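Local coordinates for protein proline iminopeptidase (Streptomyces halstedii, PDB 3WMR) that hydrolyses amide bonds as an alpha/beta-hydrolase of peptidase family S33, acts on polyketide substrates, and probably releases N-terminal proline from peptides, at residues 152-155 / 156-159; 194-197 / 198-202; 207-210 / 211-215; 267-270 / 271-274; 292-295 / 296-300. One frame throughout, in Å; residues are numbered along the deposited sequence.

In the fold
All five contacts are local, each formed where a loop enters a helix except interaction 2, which lies along helix 189-202. Interaction 4 is the most buried, interactions 1, 2 and 5 are part buried, and interaction 3 lies at the surface. Interactions 1 and 4 cap neighbouring helices after strands 143-149 and 258-263 with hydroxyl groups, and their backbones meet between Ala153 and Thr272. Interaction 5, holding the predicted catalytic His293, grips its loop with a carboxylate. Interactions 2 and 3 use rings and salt bridges, and Arg196 meets Trp209 between them. Trp158, Glu267 and His293 bring interactions 1, 4 and 5 together beside the predicted catalytic residues.

Interaction 1. Residues 152-155 / 156-159; sequences PASM and KIWL
Ser154 O accepts from Trp158 N at 3.0 Å and Met155 O from Leu159 N at 2.9 Å, bonds that form the first turn of helix 155-166 as the chain leaves the loop behind strand 143-149. Ser154 sits at the N-cap. Its OG, turned anti to its own N (chi1 167°), accepts two weak bonds, from Lys156 N at 3.0 Å and from Ile157 N at 3.3 Å, while its CB rests on the end of the isoleucine chain. In this alpha/beta hydrolase the helix start lies next to the predicted catalytic His293 and Asp266, and Trp158 is the side chain that reaches toward them. Met155 runs alongside the indole: bends at chi2 and chi3 fold its chain so that CE makes a CH-pi contact over one face, 3.8 Å from the centre of the five-membered ring, and SD approaches obliquely, a Met-aromatic contact. Pro152 CG meets the six-membered ring obliquely, 3.6 Å from Trp158 CE3, and Trp158 NE1 donates to Glu235 O. With an alanine here, the Met155 methyl and the Pro152 ring would be likely to lose their aromatic partner, and Glu235 O its indole donor. Lys156 turns outward to a salt bridge with Asp244.

Interaction 2. Residues 194-197 / 198-202; sequences AMRA and FYDRH
Tyr199 carries the Met195 methyl over one face of its ring: CE stands 3.8 Å from the ring centroid, only 5° off the normal, while SD approaches obliquely in a Met-aromatic contact. Lower on the chain, Met195 CG touches Tyr199 CE1 at 3.5 Å. The methionine leaves with CG anti to its backbone N (chi1 -173°) and bends at chi3, which swings CE back over the phenol. Within the last turn, His202 ND1 lies over the centre of one face of Phe198, and Arg201 CB in the same way over the imidazole of His202. The Arg196 guanidinium has Asp200 above one of its faces, the two planes 75° apart. Arg196 NH1 and Asp200 OD1 form a salt bridge modelled at 2.5 Å, but a clash nearby makes its exact geometry doubtful. Behind the side chains, Tyr199 N donates to Met195 O at 2.9 Å. A water donates to Ala197 O at 2.7 Å and accepts from Arg201 NE at 3.3 Å, whereas Arg201 NH1 binds Leu168 O. Tyr199 OH pairs with Glu235 N, and Phe198 packs against Met162 and Leu165 of helix 155-166. Side chains spaced four apart thus divide an amphipathic alpha-helix: the Met-aromatic pair lies on its buried side and the i to i+4 salt bridge on a partly exposed one.

Interaction 3. Residues 207-210 / 211-215; sequences VPWP and RDFAA
Trp209 and Phe213 make the tight half of this contact, an edge-to-face pair in which the phenyl edge points into the indole face. Phe213 CE2 stands 3.5 Å above the Trp209 plane, over its centre, and Phe213 CD2 comes within 3.6 Å of Trp209 CD2. The ring planes are 70° apart, with 4.7 Å between the centroids of the phenyl and the five-membered ring. Phe213 gets there with CG anti to its backbone N (chi1 -175°), which carries the ring back past the start of the helix. Replacing Trp209 by a serine is likely to take away the face that the Phe213 edge rests on and open a gap beside it. The main chain is bound here as well: Ala214 N donates to Pro210 O at 2.9 Å. The looser side is the more exposed one: there Arg211 folds over its neighbour, NH2 meeting Asp212 OD1 at 2.7 Å in the guanidinium plane, a salt bridge apart from the aromatic packing, with Leu64 nearby. Trp209 also meets Phe217, one turn further on, and Arg196 of the preceding helix. Pro210 is the N-cap residue, and the whole is a helix start at which a loop tryptophan packs back on the first turn of helix 211-222.

Interaction 4. Residues 267-270 / 271-274; sequences EATP and ATVK
Thr269 N-caps helix 270-279, and Thr272 answers it from the first turn, just beyond the predicted catalytic Asp266. The carbonyl of the cap residue is the hub. Thr269 O accepts a hydrogen bond from Thr272 OG1 at 2.7 Å, in the carbonyl plane and on a lone pair, and it also accepts Val273 N at 3.3 Å, nearly in line with the C=O bond. Thr272 N adds a weak bond to the same oxygen at 2.8 Å. Thr272 can bend its hydroxyl back because OG1 sits between its own N and carbonyl carbon (chi1 64°). That same torsion lays CG2 against the capping side chain, 3.4 Å from Thr269 OG1. The two threonine side chains cross at about a right angle. Thr269 OG1 in turn accepts weakly from Thr272 N at 3.4 Å, though its stronger partner is Glu161 of helix 155-166. Two sound bonds and a weak one gather on a single carbonyl, and the Thr269 hydroxyl, bound to Glu161, ties this buried helix start to helix 155-166. Val273 CG2 comes within 3.4 Å of Pro270 O, and Val273 itself packs on strand 258-263. Just before the cap, Ala268 centres an inverse gamma turn and its N donates to Asp266 OD1, while Glu267 touches His293. The capped helix follows directly on the loop that in alpha/beta hydrolases carries the acid of the catalytic triad.

Interaction 5. Residues 292-295 / 296-300; sequences SHVP and HLEEP
Ser292 and Glu298 close the loop that carries the predicted catalytic His293, Glu298 reaching back from the short helix 295-298. Glu298 OE2 accepts the hydroxyl of Ser292 OG at 2.6 Å on its syn lone pair. Glu298 OE1 takes Ser292 N at 2.7 Å, the donor lying above the carboxylate plane, and adds a weak bond from Val294 N at 3.3 Å. The side chain reaches this far by running extended beyond CG, which lies anti to the carbonyl carbon (chi1 -66°). Val294 CG2 packs against the carboxylate end, 3.6 Å from Glu298 CD, the two side chains crossing at about a right angle. Val294 is the N-cap residue, and its O accepts both Glu298 N at 3.0 Å and Leu297 N at 2.9 Å; Glu299 N follows onto Pro295 O. His296 CE1 touches Val294 CB at 3.7 Å, while its NE2 donates to Tyr62 O. His293 ND1 bonds Asp266, and Arg205 N donates to Glu298 OE2. Four donors on one carboxylate would be expected to stabilise its negative charge. The bonds from Ser292 and, weakly, Val294 tie both neighbours of His293 to Glu298, consistent with a fixed backbone behind the imidazole, which lies close to the predicted nucleophile Ser126.

Interaction 1. Residues 152-155 / 156-159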
loop_
_atom_site.group_PDB
_atom_site.type_symbol
_atom_site.label_atom_id
_atom_site.label_comp_id
_atom_site.label_asym_id
_atom_site.label_seq_id
_atom_site.Cartn_x
_atom_site.Cartn_y
_atom_site.Cartn_z
ATOM N N PRO A 152 2.746 2.286 -7.717
ATOM C CA PRO A 152 3.136 2.248 -9.125
ATOM C C PRO A 152 2.151 1.431 -9.944
ATOM O O PRO A 152 1.469 0.588 -9.386
ATOM C CB PRO A 152 4.472 1.508 -9.081
ATOM C CG PRO A 152 4.282 0.512 -7.992
ATOM C CD PRO A 152 3.409 1.211 -6.955
ATOM N N ALA A 153 2.108 1.658 -11.255
ATOM C CA ALA A 153 1.288 0.831 -12.160
ATOM C C ALA A 153 2.046 -0.400 -12.651
ATOM O O ALA A 153 1.443 -1.355 -13.137
ATOM C CB ALA A 153 0.822 1.645 -13.358
ATOM N N SER A 154 3.367 -0.375 -12.509
ATOM C CA SER A 154 4.233 -1.454 -12.993
ATOM C C SER A 154 5.503 -1.551 -12.171
ATOM O O SER A 154 6.206 -0.573 -12.000
ATOM C CB SER A 154 4.629 -1.186 -14.432
ATOM O OG SER A 154 5.691 -2.044 -14.840
ATOM N N MET A 155 5.824 -2.748 -11.709
ATOM C CA MET A 155 7.100 -2.959 -11.020
ATOM C C MET A 155 8.301 -2.849 -11.960
ATOM O O MET A 155 9.424 -2.604 -11.505
ATOM C CB MET A 155 7.097 -4.294 -10.276
ATOM C CG MET A 155 6.005 -4.391 -9.219
ATOM S SD MET A 155 5.830 -2.954 -8.131
ATOM C CE MET A 155 7.354 -3.036 -7.143
ATOM N N LYS A 156 8.079 -2.995 -13.273
ATOM C CA LYS A 156 9.154 -2.753 -14.237
ATOM C C LYS A 156 9.553 -1.295 -14.269
ATOM O O LYS A 156 10.751 -0.965 -14.195
ATOM C CB LYS A 156 8.743 -3.171 -15.657
ATOM C CG LYS A 156 8.627 -4.659 -15.829
ATOM C CD LYS A 156 8.379 -5.025 -17.295
ATOM C CE LYS A 156 8.057 -6.500 -17.431
ATOM N NZ LYS A 156 9.211 -7.355 -17.002
ATOM N N ILE A 157 8.556 -0.418 -14.389
ATOM C CA ILE A 157 8.808 1.008 -14.360
ATOM C C ILE A 157 9.369 1.380 -12.971
ATOM O O ILE A 157 10.274 2.201 -12.872
ATOM C CB ILE A 157 7.538 1.831 -14.655
ATOM C CG1 ILE A 157 7.002 1.531 -16.065
ATOM C CG2 ILE A 157 7.836 3.315 -14.543
ATOM C CD1 ILE A 157 5.630 2.114 -16.337
ATOM N N TRP A 158 8.838 0.757 -11.920
ATOM C CA TRP A 158 9.361 0.966 -10.555
ATOM C C TRP A 158 10.865 0.739 -10.533
ATOM O O TRP A 158 11.601 1.631 -10.160
ATOM C CB TRP A 158 8.650 0.034 -9.568
ATOM C CG TRP A 158 9.055 0.176 -8.095
ATOM C CD1 TRP A 158 10.011 -0.535 -7.454
ATOM C CD2 TRP A 158 8.448 1.017 -7.101
ATOM N NE1 TRP A 158 10.052 -0.197 -6.132
ATOM C CE2 TRP A 158 9.126 0.783 -5.891
ATOM C CE3 TRP A 158 7.423 1.966 -7.125
ATOM C CZ2 TRP A 158 8.799 1.445 -4.708
ATOM C CZ3 TRP A 158 7.094 2.633 -5.939
ATOM C CH2 TRP A 158 7.776 2.368 -4.753
ATOM N N LEU A 159 11.324 -0.432 -10.988
ATOM C CA LEU A 159 12.746 -0.740 -10.961
ATOM C C LEU A 159 13.598 0.204 -11.813
ATOM O O LEU A 159 14.711 0.527 -11.421
ATOM C CB LEU A 159 13.024 -2.208 -11.311
ATOM C CG LEU A 159 12.820 -3.162 -10.133
ATOM C CD1 LEU A 159 12.885 -4.610 -10.595
ATOM C CD2 LEU A 159 13.845 -2.882 -9.031
#

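Interaction 2. Residues 194-197 / 198-202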
loop_
_atom_site.group_PDB
_atom_site.type_symbol
_atom_site.label_atom_id
_atom_site.label_comp_id
_atom_site.label_asym_id
_atom_site.label_seq_id
_atom_site.Cartn_x
_atom_site.Cartn_y
_atom_site.Cartn_z
ATOM N N ALA A 194 22.985 2.588 4.353
ATOM C CA ALA A 194 22.909 3.023 2.954
ATOM C C ALA A 194 21.442 3.044 2.464
ATOM O O ALA A 194 21.007 4.005 1.839
ATOM C CB ALA A 194 23.759 2.120 2.071
ATOM N N MET A 195 20.688 1.999 2.795
ATOM C CA MET A 195 19.243 1.930 2.521
ATOM C C MET A 195 18.505 3.120 3.136
ATOM O O MET A 195 17.546 3.626 2.555
ATOM C CB MET A 195 18.668 0.626 3.087
ATOM C CG MET A 195 17.213 0.347 2.743
ATOM S SD MET A 195 16.418 -0.742 3.945
ATOM C CE MET A 195 16.100 0.478 5.225
ATOM N N ARG A 196 18.983 3.574 4.300
ATOM C CA ARG A 196 18.387 4.714 5.011
ATOM C C ARG A 196 18.593 6.042 4.310
ATOM O O ARG A 196 17.726 6.904 4.349
ATOM C CB ARG A 196 18.936 4.795 6.435
ATOM C CG ARG A 196 18.333 3.742 7.342
ATOM C CD ARG A 196 17.076 4.280 7.979
ATOM N NE ARG A 196 17.457 5.435 8.779
ATOM C CZ ARG A 196 16.686 6.479 9.038
ATOM N NH1 ARG A 196 15.454 6.544 8.573
ATOM N NH2 ARG A 196 17.167 7.468 9.770
ATOM N N ALA A 197 19.735 6.216 3.666
ATOM C CA ALA A 197 19.902 7.362 2.799
ATOM C C ALA A 197 18.801 7.411 1.713
ATOM O O ALA A 197 18.405 8.494 1.302
ATOM C CB ALA A 197 21.291 7.360 2.169
ATOM N N PHE A 198 18.303 6.257 1.253
ATOM C CA PHE A 198 17.201 6.243 0.258
ATOM C C PHE A 198 15.873 6.481 0.966
ATOM O O PHE A 198 15.090 7.314 0.538
ATOM C CB PHE A 198 17.163 4.916 -0.540
ATOM C CG PHE A 198 16.073 4.847 -1.595
ATOM C CD1 PHE A 198 14.760 4.514 -1.256
ATOM C CD2 PHE A 198 16.375 5.063 -2.937
ATOM C CE1 PHE A 198 13.774 4.427 -2.234
ATOM C CE2 PHE A 198 15.393 4.980 -3.913
ATOM C CZ PHE A 198 14.100 4.650 -3.564
ATOM N N TYR A 199 15.631 5.767 2.062
ATOM C CA TYR A 199 14.341 5.846 2.748
ATOM C C TYR A 199 14.101 7.267 3.251
ATOM O O TYR A 199 13.001 7.802 3.101
ATOM C CB TYR A 199 14.234 4.836 3.905
ATOM C CG TYR A 199 13.770 3.419 3.518
ATOM C CD1 TYR A 199 14.344 2.736 2.456
ATOM C CD2 TYR A 199 12.799 2.760 4.263
ATOM C CE1 TYR A 199 13.919 1.442 2.108
ATOM C CE2 TYR A 199 12.387 1.466 3.951
ATOM C CZ TYR A 199 12.948 0.816 2.872
ATOM O OH TYR A 199 12.532 -0.456 2.588
ATOM N N ASP A 200 15.139 7.882 3.818
ATOM C CA ASP A 200 15.030 9.242 4.345
ATOM C C ASP A 200 14.633 10.246 3.266
ATOM O O ASP A 200 14.112 11.297 3.592
ATOM C CB ASP A 200 16.342 9.708 5.000
ATOM C CG ASP A 200 16.751 8.863 6.198
ATOM O OD1 ASP A 200 15.922 8.111 6.746
ATOM O OD2 ASP A 200 17.926 8.955 6.613
ATOM N N ARG A 201 14.858 9.941 1.982
ATOM C CA ARG A 201 14.447 10.873 0.928
ATOM C C ARG A 201 13.080 10.550 0.355
ATOM O O ARG A 201 12.273 11.461 0.082
ATOM C CB ARG A 201 15.438 10.881 -0.229
ATOM C CG ARG A 201 16.809 11.421 0.118
ATOM C CD ARG A 201 17.680 11.428 -1.124
ATOM N NE ARG A 201 19.052 11.864 -0.859
ATOM C CZ ARG A 201 19.967 12.044 -1.801
ATOM N NH1 ARG A 201 19.674 11.826 -3.079
ATOM N NH2 ARG A 201 21.189 12.425 -1.467
ATOM N N HIS A 202 12.848 9.254 0.124
ATOM C CA HIS A 202 11.744 8.799 -0.718
ATOM C C HIS A 202 10.721 7.872 -0.048
ATOM O O HIS A 202 9.687 7.586 -0.659
ATOM C CB HIS A 202 12.301 8.105 -1.970
ATOM C CG HIS A 202 13.327 8.909 -2.700
ATOM N ND1 HIS A 202 14.659 8.554 -2.735
ATOM C CD2 HIS A 202 13.228 10.052 -3.416
ATOM C CE1 HIS A 202 15.335 9.448 -3.431
ATOM N NE2 HIS A 202 14.491 10.367 -3.856
HETATM O O HOH W 1 19.710 10.672 2.111
#

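Interaction 3. Residues 207-210 / 211-215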
loop_
_atom_site.group_PDB
_atom_site.type_symbol
_atom_site.label_atom_id
_atom_site.label_comp_id
_atom_site.label_asym_id
_atom_site.label_seq_id
_atom_site.Cartn_x
_atom_site.Cartn_y
_atom_site.Cartn_z
ATOM N N VAL A 207 12.133 11.396 10.677
ATOM C CA VAL A 207 13.078 10.618 11.477
ATOM C C VAL A 207 13.283 11.373 12.804
ATOM O O VAL A 207 13.459 12.586 12.770
ATOM C CB VAL A 207 14.431 10.495 10.748
ATOM C CG1 VAL A 207 15.468 9.794 11.617
ATOM C CG2 VAL A 207 14.249 9.765 9.415
ATOM N N PRO A 208 13.217 10.683 13.969
ATOM C CA PRO A 208 12.895 9.270 14.160
ATOM C C PRO A 208 11.591 8.896 13.450
ATOM O O PRO A 208 10.724 9.745 13.258
ATOM C CB PRO A 208 12.725 9.148 15.676
ATOM C CG PRO A 208 13.580 10.237 16.243
ATOM C CD PRO A 208 13.434 11.370 15.265
ATOM N N TRP A 209 11.460 7.646 13.041
ATOM C CA TRP A 209 10.239 7.216 12.366
ATOM C C TRP A 209 9.010 7.380 13.287
ATOM O O TRP A 209 9.116 7.146 14.509
ATOM C CB TRP A 209 10.374 5.763 11.909
ATOM C CG TRP A 209 11.292 5.564 10.724
ATOM C CD1 TRP A 209 11.689 6.507 9.829
ATOM C CD2 TRP A 209 11.870 4.329 10.286
ATOM N NE1 TRP A 209 12.501 5.953 8.884
ATOM C CE2 TRP A 209 12.620 4.611 9.127
ATOM C CE3 TRP A 209 11.832 3.011 10.765
ATOM C CZ2 TRP A 209 13.323 3.631 8.428
ATOM C CZ3 TRP A 209 12.537 2.033 10.071
ATOM C CH2 TRP A 209 13.282 2.354 8.913
ATOM N N PRO A 210 7.848 7.789 12.710
ATOM C CA PRO A 210 6.575 7.724 13.419
ATOM C C PRO A 210 6.351 6.317 13.972
ATOM O O PRO A 210 6.728 5.343 13.327
ATOM C CB PRO A 210 5.548 8.037 12.322
ATOM C CG PRO A 210 6.285 8.890 11.351
ATOM C CD PRO A 210 7.698 8.384 11.366
ATOM N N ARG A 211 5.770 6.209 15.162
ATOM C CA ARG A 211 5.530 4.894 15.773
ATOM C C ARG A 211 4.740 3.956 14.849
ATOM O O ARG A 211 5.028 2.749 14.747
ATOM C CB ARG A 211 4.758 5.047 17.078
ATOM C CG ARG A 211 4.648 3.753 17.875
ATOM C CD ARG A 211 3.273 3.613 18.504
ATOM N NE ARG A 211 2.277 3.279 17.500
ATOM C CZ ARG A 211 1.866 2.049 17.191
ATOM N NH1 ARG A 211 2.353 0.982 17.818
ATOM N NH2 ARG A 211 0.948 1.890 16.235
ATOM N N ASP A 212 3.715 4.506 14.209
ATOM C CA ASP A 212 2.908 3.722 13.292
ATOM C C ASP A 212 3.759 3.140 12.160
ATOM O O ASP A 212 3.549 1.994 11.763
ATOM C CB ASP A 212 1.745 4.565 12.744
ATOM C CG ASP A 212 0.698 4.875 13.803
ATOM O OD1 ASP A 212 0.643 4.158 14.825
ATOM O OD2 ASP A 212 -0.072 5.836 13.611
ATOM N N PHE A 213 4.713 3.921 11.653
ATOM C CA PHE A 213 5.621 3.446 10.594
ATOM C C PHE A 213 6.552 2.357 11.157
ATOM O O PHE A 213 6.686 1.267 10.577
ATOM C CB PHE A 213 6.408 4.615 9.973
ATOM C CG PHE A 213 7.271 4.215 8.791
ATOM C CD1 PHE A 213 6.749 4.203 7.499
ATOM C CD2 PHE A 213 8.589 3.816 8.974
ATOM C CE1 PHE A 213 7.526 3.799 6.414
ATOM C CE2 PHE A 213 9.372 3.423 7.891
ATOM C CZ PHE A 213 8.835 3.414 6.608
ATOM N N ALA A 214 7.145 2.630 12.322
ATOM C CA ALA A 214 8.000 1.660 12.992
ATOM C C ALA A 214 7.237 0.377 13.333
ATOM O O ALA A 214 7.755 -0.746 13.138
ATOM C CB ALA A 214 8.601 2.274 14.245
ATOM N N ALA A 215 5.998 0.531 13.805
ATOM C CA ALA A 215 5.185 -0.626 14.144
ATOM C C ALA A 215 5.110 -1.600 12.970
ATOM O O ALA A 215 5.384 -2.796 13.125
ATOM C CB ALA A 215 3.799 -0.207 14.587
#

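Interaction 4. Residues 267-270 / 271-274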
loop_
_atom_site.group_PDB
_atom_site.type_symbol
_atom_site.label_atom_id
_atom_site.label_comp_id
_atom_site.label_asym_id
_atom_site.label_seq_id
_atom_site.Cartn_x
_atom_site.Cartn_y
_atom_site.Cartn_z
ATOM N N GLU A 267 9.153 7.641 -3.829
ATOM C CA GLU A 267 9.692 6.535 -4.657
ATOM C C GLU A 267 8.703 6.116 -5.761
ATOM O O GLU A 267 9.118 5.654 -6.839
ATOM C CB GLU A 267 10.060 5.333 -3.788
ATOM C CG GLU A 267 9.013 4.895 -2.783
ATOM C CD GLU A 267 9.384 3.627 -2.060
ATOM O OE1 GLU A 267 10.561 3.223 -2.113
ATOM O OE2 GLU A 267 8.491 3.029 -1.436
ATOM N N ALA A 268 7.406 6.257 -5.479
ATOM C CA ALA A 268 6.369 6.116 -6.495
ATOM C C ALA A 268 6.341 7.411 -7.298
ATOM O O ALA A 268 5.555 8.332 -7.004
ATOM C CB ALA A 268 5.020 5.814 -5.854
ATOM N N THR A 269 7.246 7.494 -8.272
ATOM C CA THR A 269 7.513 8.741 -8.984
ATOM C C THR A 269 6.416 9.036 -9.981
ATOM O O THR A 269 5.626 8.141 -10.304
ATOM C CB THR A 269 8.831 8.699 -9.787
ATOM O OG1 THR A 269 8.758 7.647 -10.768
ATOM C CG2 THR A 269 10.048 8.513 -8.871
ATOM N N PRO A 270 6.366 10.289 -10.482
ATOM C CA PRO A 270 5.423 10.628 -11.542
ATOM C C PRO A 270 5.449 9.644 -12.707
ATOM O O PRO A 270 4.390 9.299 -13.236
ATOM C CB PRO A 270 5.870 12.016 -11.963
ATOM C CG PRO A 270 6.305 12.627 -10.672
ATOM C CD PRO A 270 6.995 11.507 -9.928
ATOM N N ALA A 271 6.635 9.166 -13.072
ATOM C CA ALA A 271 6.759 8.141 -14.115
ATOM C C ALA A 271 6.080 6.806 -13.775
ATOM O O ALA A 271 5.543 6.134 -14.664
ATOM C CB ALA A 271 8.229 7.905 -14.456
ATOM N N THR A 272 6.116 6.406 -12.511
ATOM C CA THR A 272 5.544 5.099 -12.110
ATOM C C THR A 272 4.024 5.125 -12.146
ATOM O O THR A 272 3.399 4.110 -12.403
ATOM C CB THR A 272 5.960 4.639 -10.691
ATOM O OG1 THR A 272 5.458 5.552 -9.709
ATOM C CG2 THR A 272 7.463 4.517 -10.561
ATOM N N VAL A 273 3.433 6.299 -11.903
ATOM C CA VAL A 273 1.977 6.433 -11.890
ATOM C C VAL A 273 1.384 6.924 -13.218
ATOM O O VAL A 273 0.176 6.985 -13.363
ATOM C CB VAL A 273 1.494 7.343 -10.739
ATOM C CG1 VAL A 273 1.989 6.823 -9.403
ATOM C CG2 VAL A 273 1.916 8.789 -10.942
ATOM N N LYS A 274 2.224 7.244 -14.194
ATOM C CA LYS A 274 1.745 7.782 -15.468
ATOM C C LYS A 274 0.735 6.878 -16.193
ATOM O O LYS A 274 -0.248 7.384 -16.744
ATOM C CB LYS A 274 2.925 8.125 -16.395
ATOM C CG LYS A 274 2.551 9.034 -17.557
ATOM C CD LYS A 274 3.769 9.815 -18.045
ATOM C CE LYS A 274 3.422 10.782 -19.168
ATOM N NZ LYS A 274 2.741 10.093 -20.300
#

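Interaction 5. Residues 292-295 / 296-300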
loop_
_atom_site.group_PDB
_atom_site.type_symbol
_atom_site.label_atom_id
_atom_site.label_comp_id
_atom_site.label_asym_id
_atom_site.label_seq_id
_atom_site.Cartn_x
_atom_site.Cartn_y
_atom_site.Cartn_z
ATOM N N SER A 292 6.836 12.153 0.759
ATOM C CA SER A 292 7.339 11.085 -0.093
ATOM C C SER A 292 6.301 9.967 -0.132
ATOM O O SER A 292 5.234 10.130 -0.725
ATOM C CB SER A 292 8.711 10.593 0.388
ATOM O OG SER A 292 8.648 10.066 1.703
ATOM N N HIS A 293 6.604 8.839 0.496
ATOM C CA HIS A 293 5.789 7.637 0.352
ATOM C C HIS A 293 4.661 7.534 1.369
ATOM O O HIS A 293 3.729 6.738 1.184
ATOM C CB HIS A 293 6.694 6.399 0.450
ATOM C CG HIS A 293 6.110 5.171 -0.157
ATOM N ND1 HIS A 293 5.848 5.059 -1.506
ATOM C CD2 HIS A 293 5.777 3.982 0.392
ATOM C CE1 HIS A 293 5.362 3.861 -1.760
ATOM N NE2 HIS A 293 5.302 3.190 -0.625
ATOM N N VAL A 294 4.724 8.333 2.437
ATOM C CA VAL A 294 3.705 8.268 3.477
ATOM C C VAL A 294 3.120 9.641 3.818
ATOM O O VAL A 294 3.240 10.094 4.962
ATOM C CB VAL A 294 4.231 7.565 4.749
ATOM C CG1 VAL A 294 4.427 6.081 4.485
ATOM C CG2 VAL A 294 5.526 8.194 5.255
ATOM N N PRO A 295 2.454 10.291 2.839
ATOM C CA PRO A 295 1.877 11.634 3.015
ATOM C C PRO A 295 0.850 11.771 4.154
ATOM O O PRO A 295 0.688 12.862 4.734
ATOM C CB PRO A 295 1.237 11.934 1.658
ATOM C CG PRO A 295 1.060 10.612 0.984
ATOM C CD PRO A 295 2.159 9.732 1.501
ATOM N N HIS A 296 0.170 10.679 4.479
ATOM C CA HIS A 296 -0.739 10.658 5.597
ATOM C C HIS A 296 -0.031 10.893 6.952
ATOM O O HIS A 296 -0.701 11.146 7.927
ATOM C CB HIS A 296 -1.523 9.346 5.634
ATOM C CG HIS A 296 -0.674 8.133 5.808
ATOM N ND1 HIS A 296 0.059 7.577 4.774
ATOM C CD2 HIS A 296 -0.462 7.348 6.888
ATOM C CE1 HIS A 296 0.703 6.514 5.219
ATOM N NE2 HIS A 296 0.396 6.346 6.495
ATOM N N LEU A 297 1.297 10.738 6.982
ATOM C CA LEU A 297 2.131 10.979 8.159
ATOM C C LEU A 297 2.934 12.256 7.988
ATOM O O LEU A 297 3.072 13.050 8.917
ATOM C CB LEU A 297 3.083 9.794 8.379
ATOM C CG LEU A 297 2.428 8.544 8.971
ATOM C CD1 LEU A 297 3.385 7.369 8.947
ATOM C CD2 LEU A 297 1.955 8.811 10.396
ATOM N N GLU A 298 3.460 12.440 6.785
ATOM C CA GLU A 298 4.325 13.551 6.461
ATOM C C GLU A 298 3.582 14.864 6.357
ATOM O O GLU A 298 4.091 15.895 6.805
ATOM C CB GLU A 298 5.092 13.260 5.164
ATOM C CG GLU A 298 6.070 12.109 5.335
ATOM C CD GLU A 298 6.497 11.485 4.022
ATOM O OE1 GLU A 298 5.651 11.386 3.112
ATOM O OE2 GLU A 298 7.686 11.133 3.903
ATOM N N GLU A 299 2.390 14.836 5.764
ATOM C CA GLU A 299 1.530 16.023 5.705
ATOM C C GLU A 299 0.144 15.641 6.195
ATOM O O GLU A 299 -0.794 15.552 5.401
ATOM C CB GLU A 299 1.464 16.569 4.279
ATOM C CG GLU A 299 2.796 17.067 3.767
ATOM C CD GLU A 299 2.671 17.765 2.437
ATOM O OE1 GLU A 299 2.134 18.880 2.441
ATOM O OE2 GLU A 299 3.122 17.223 1.399
ATOM N N PRO A 300 0.018 15.394 7.511
ATOM C CA PRO A 300 -1.198 14.784 8.047
ATOM C C PRO A 300 -2.469 15.531 7.671
ATOM O O PRO A 300 -3.470 14.914 7.282
ATOM C CB PRO A 300 -0.986 14.819 9.566
ATOM C CG PRO A 300 0.453 15.089 9.785
ATOM C CD PRO A 300 0.970 15.786 8.565
#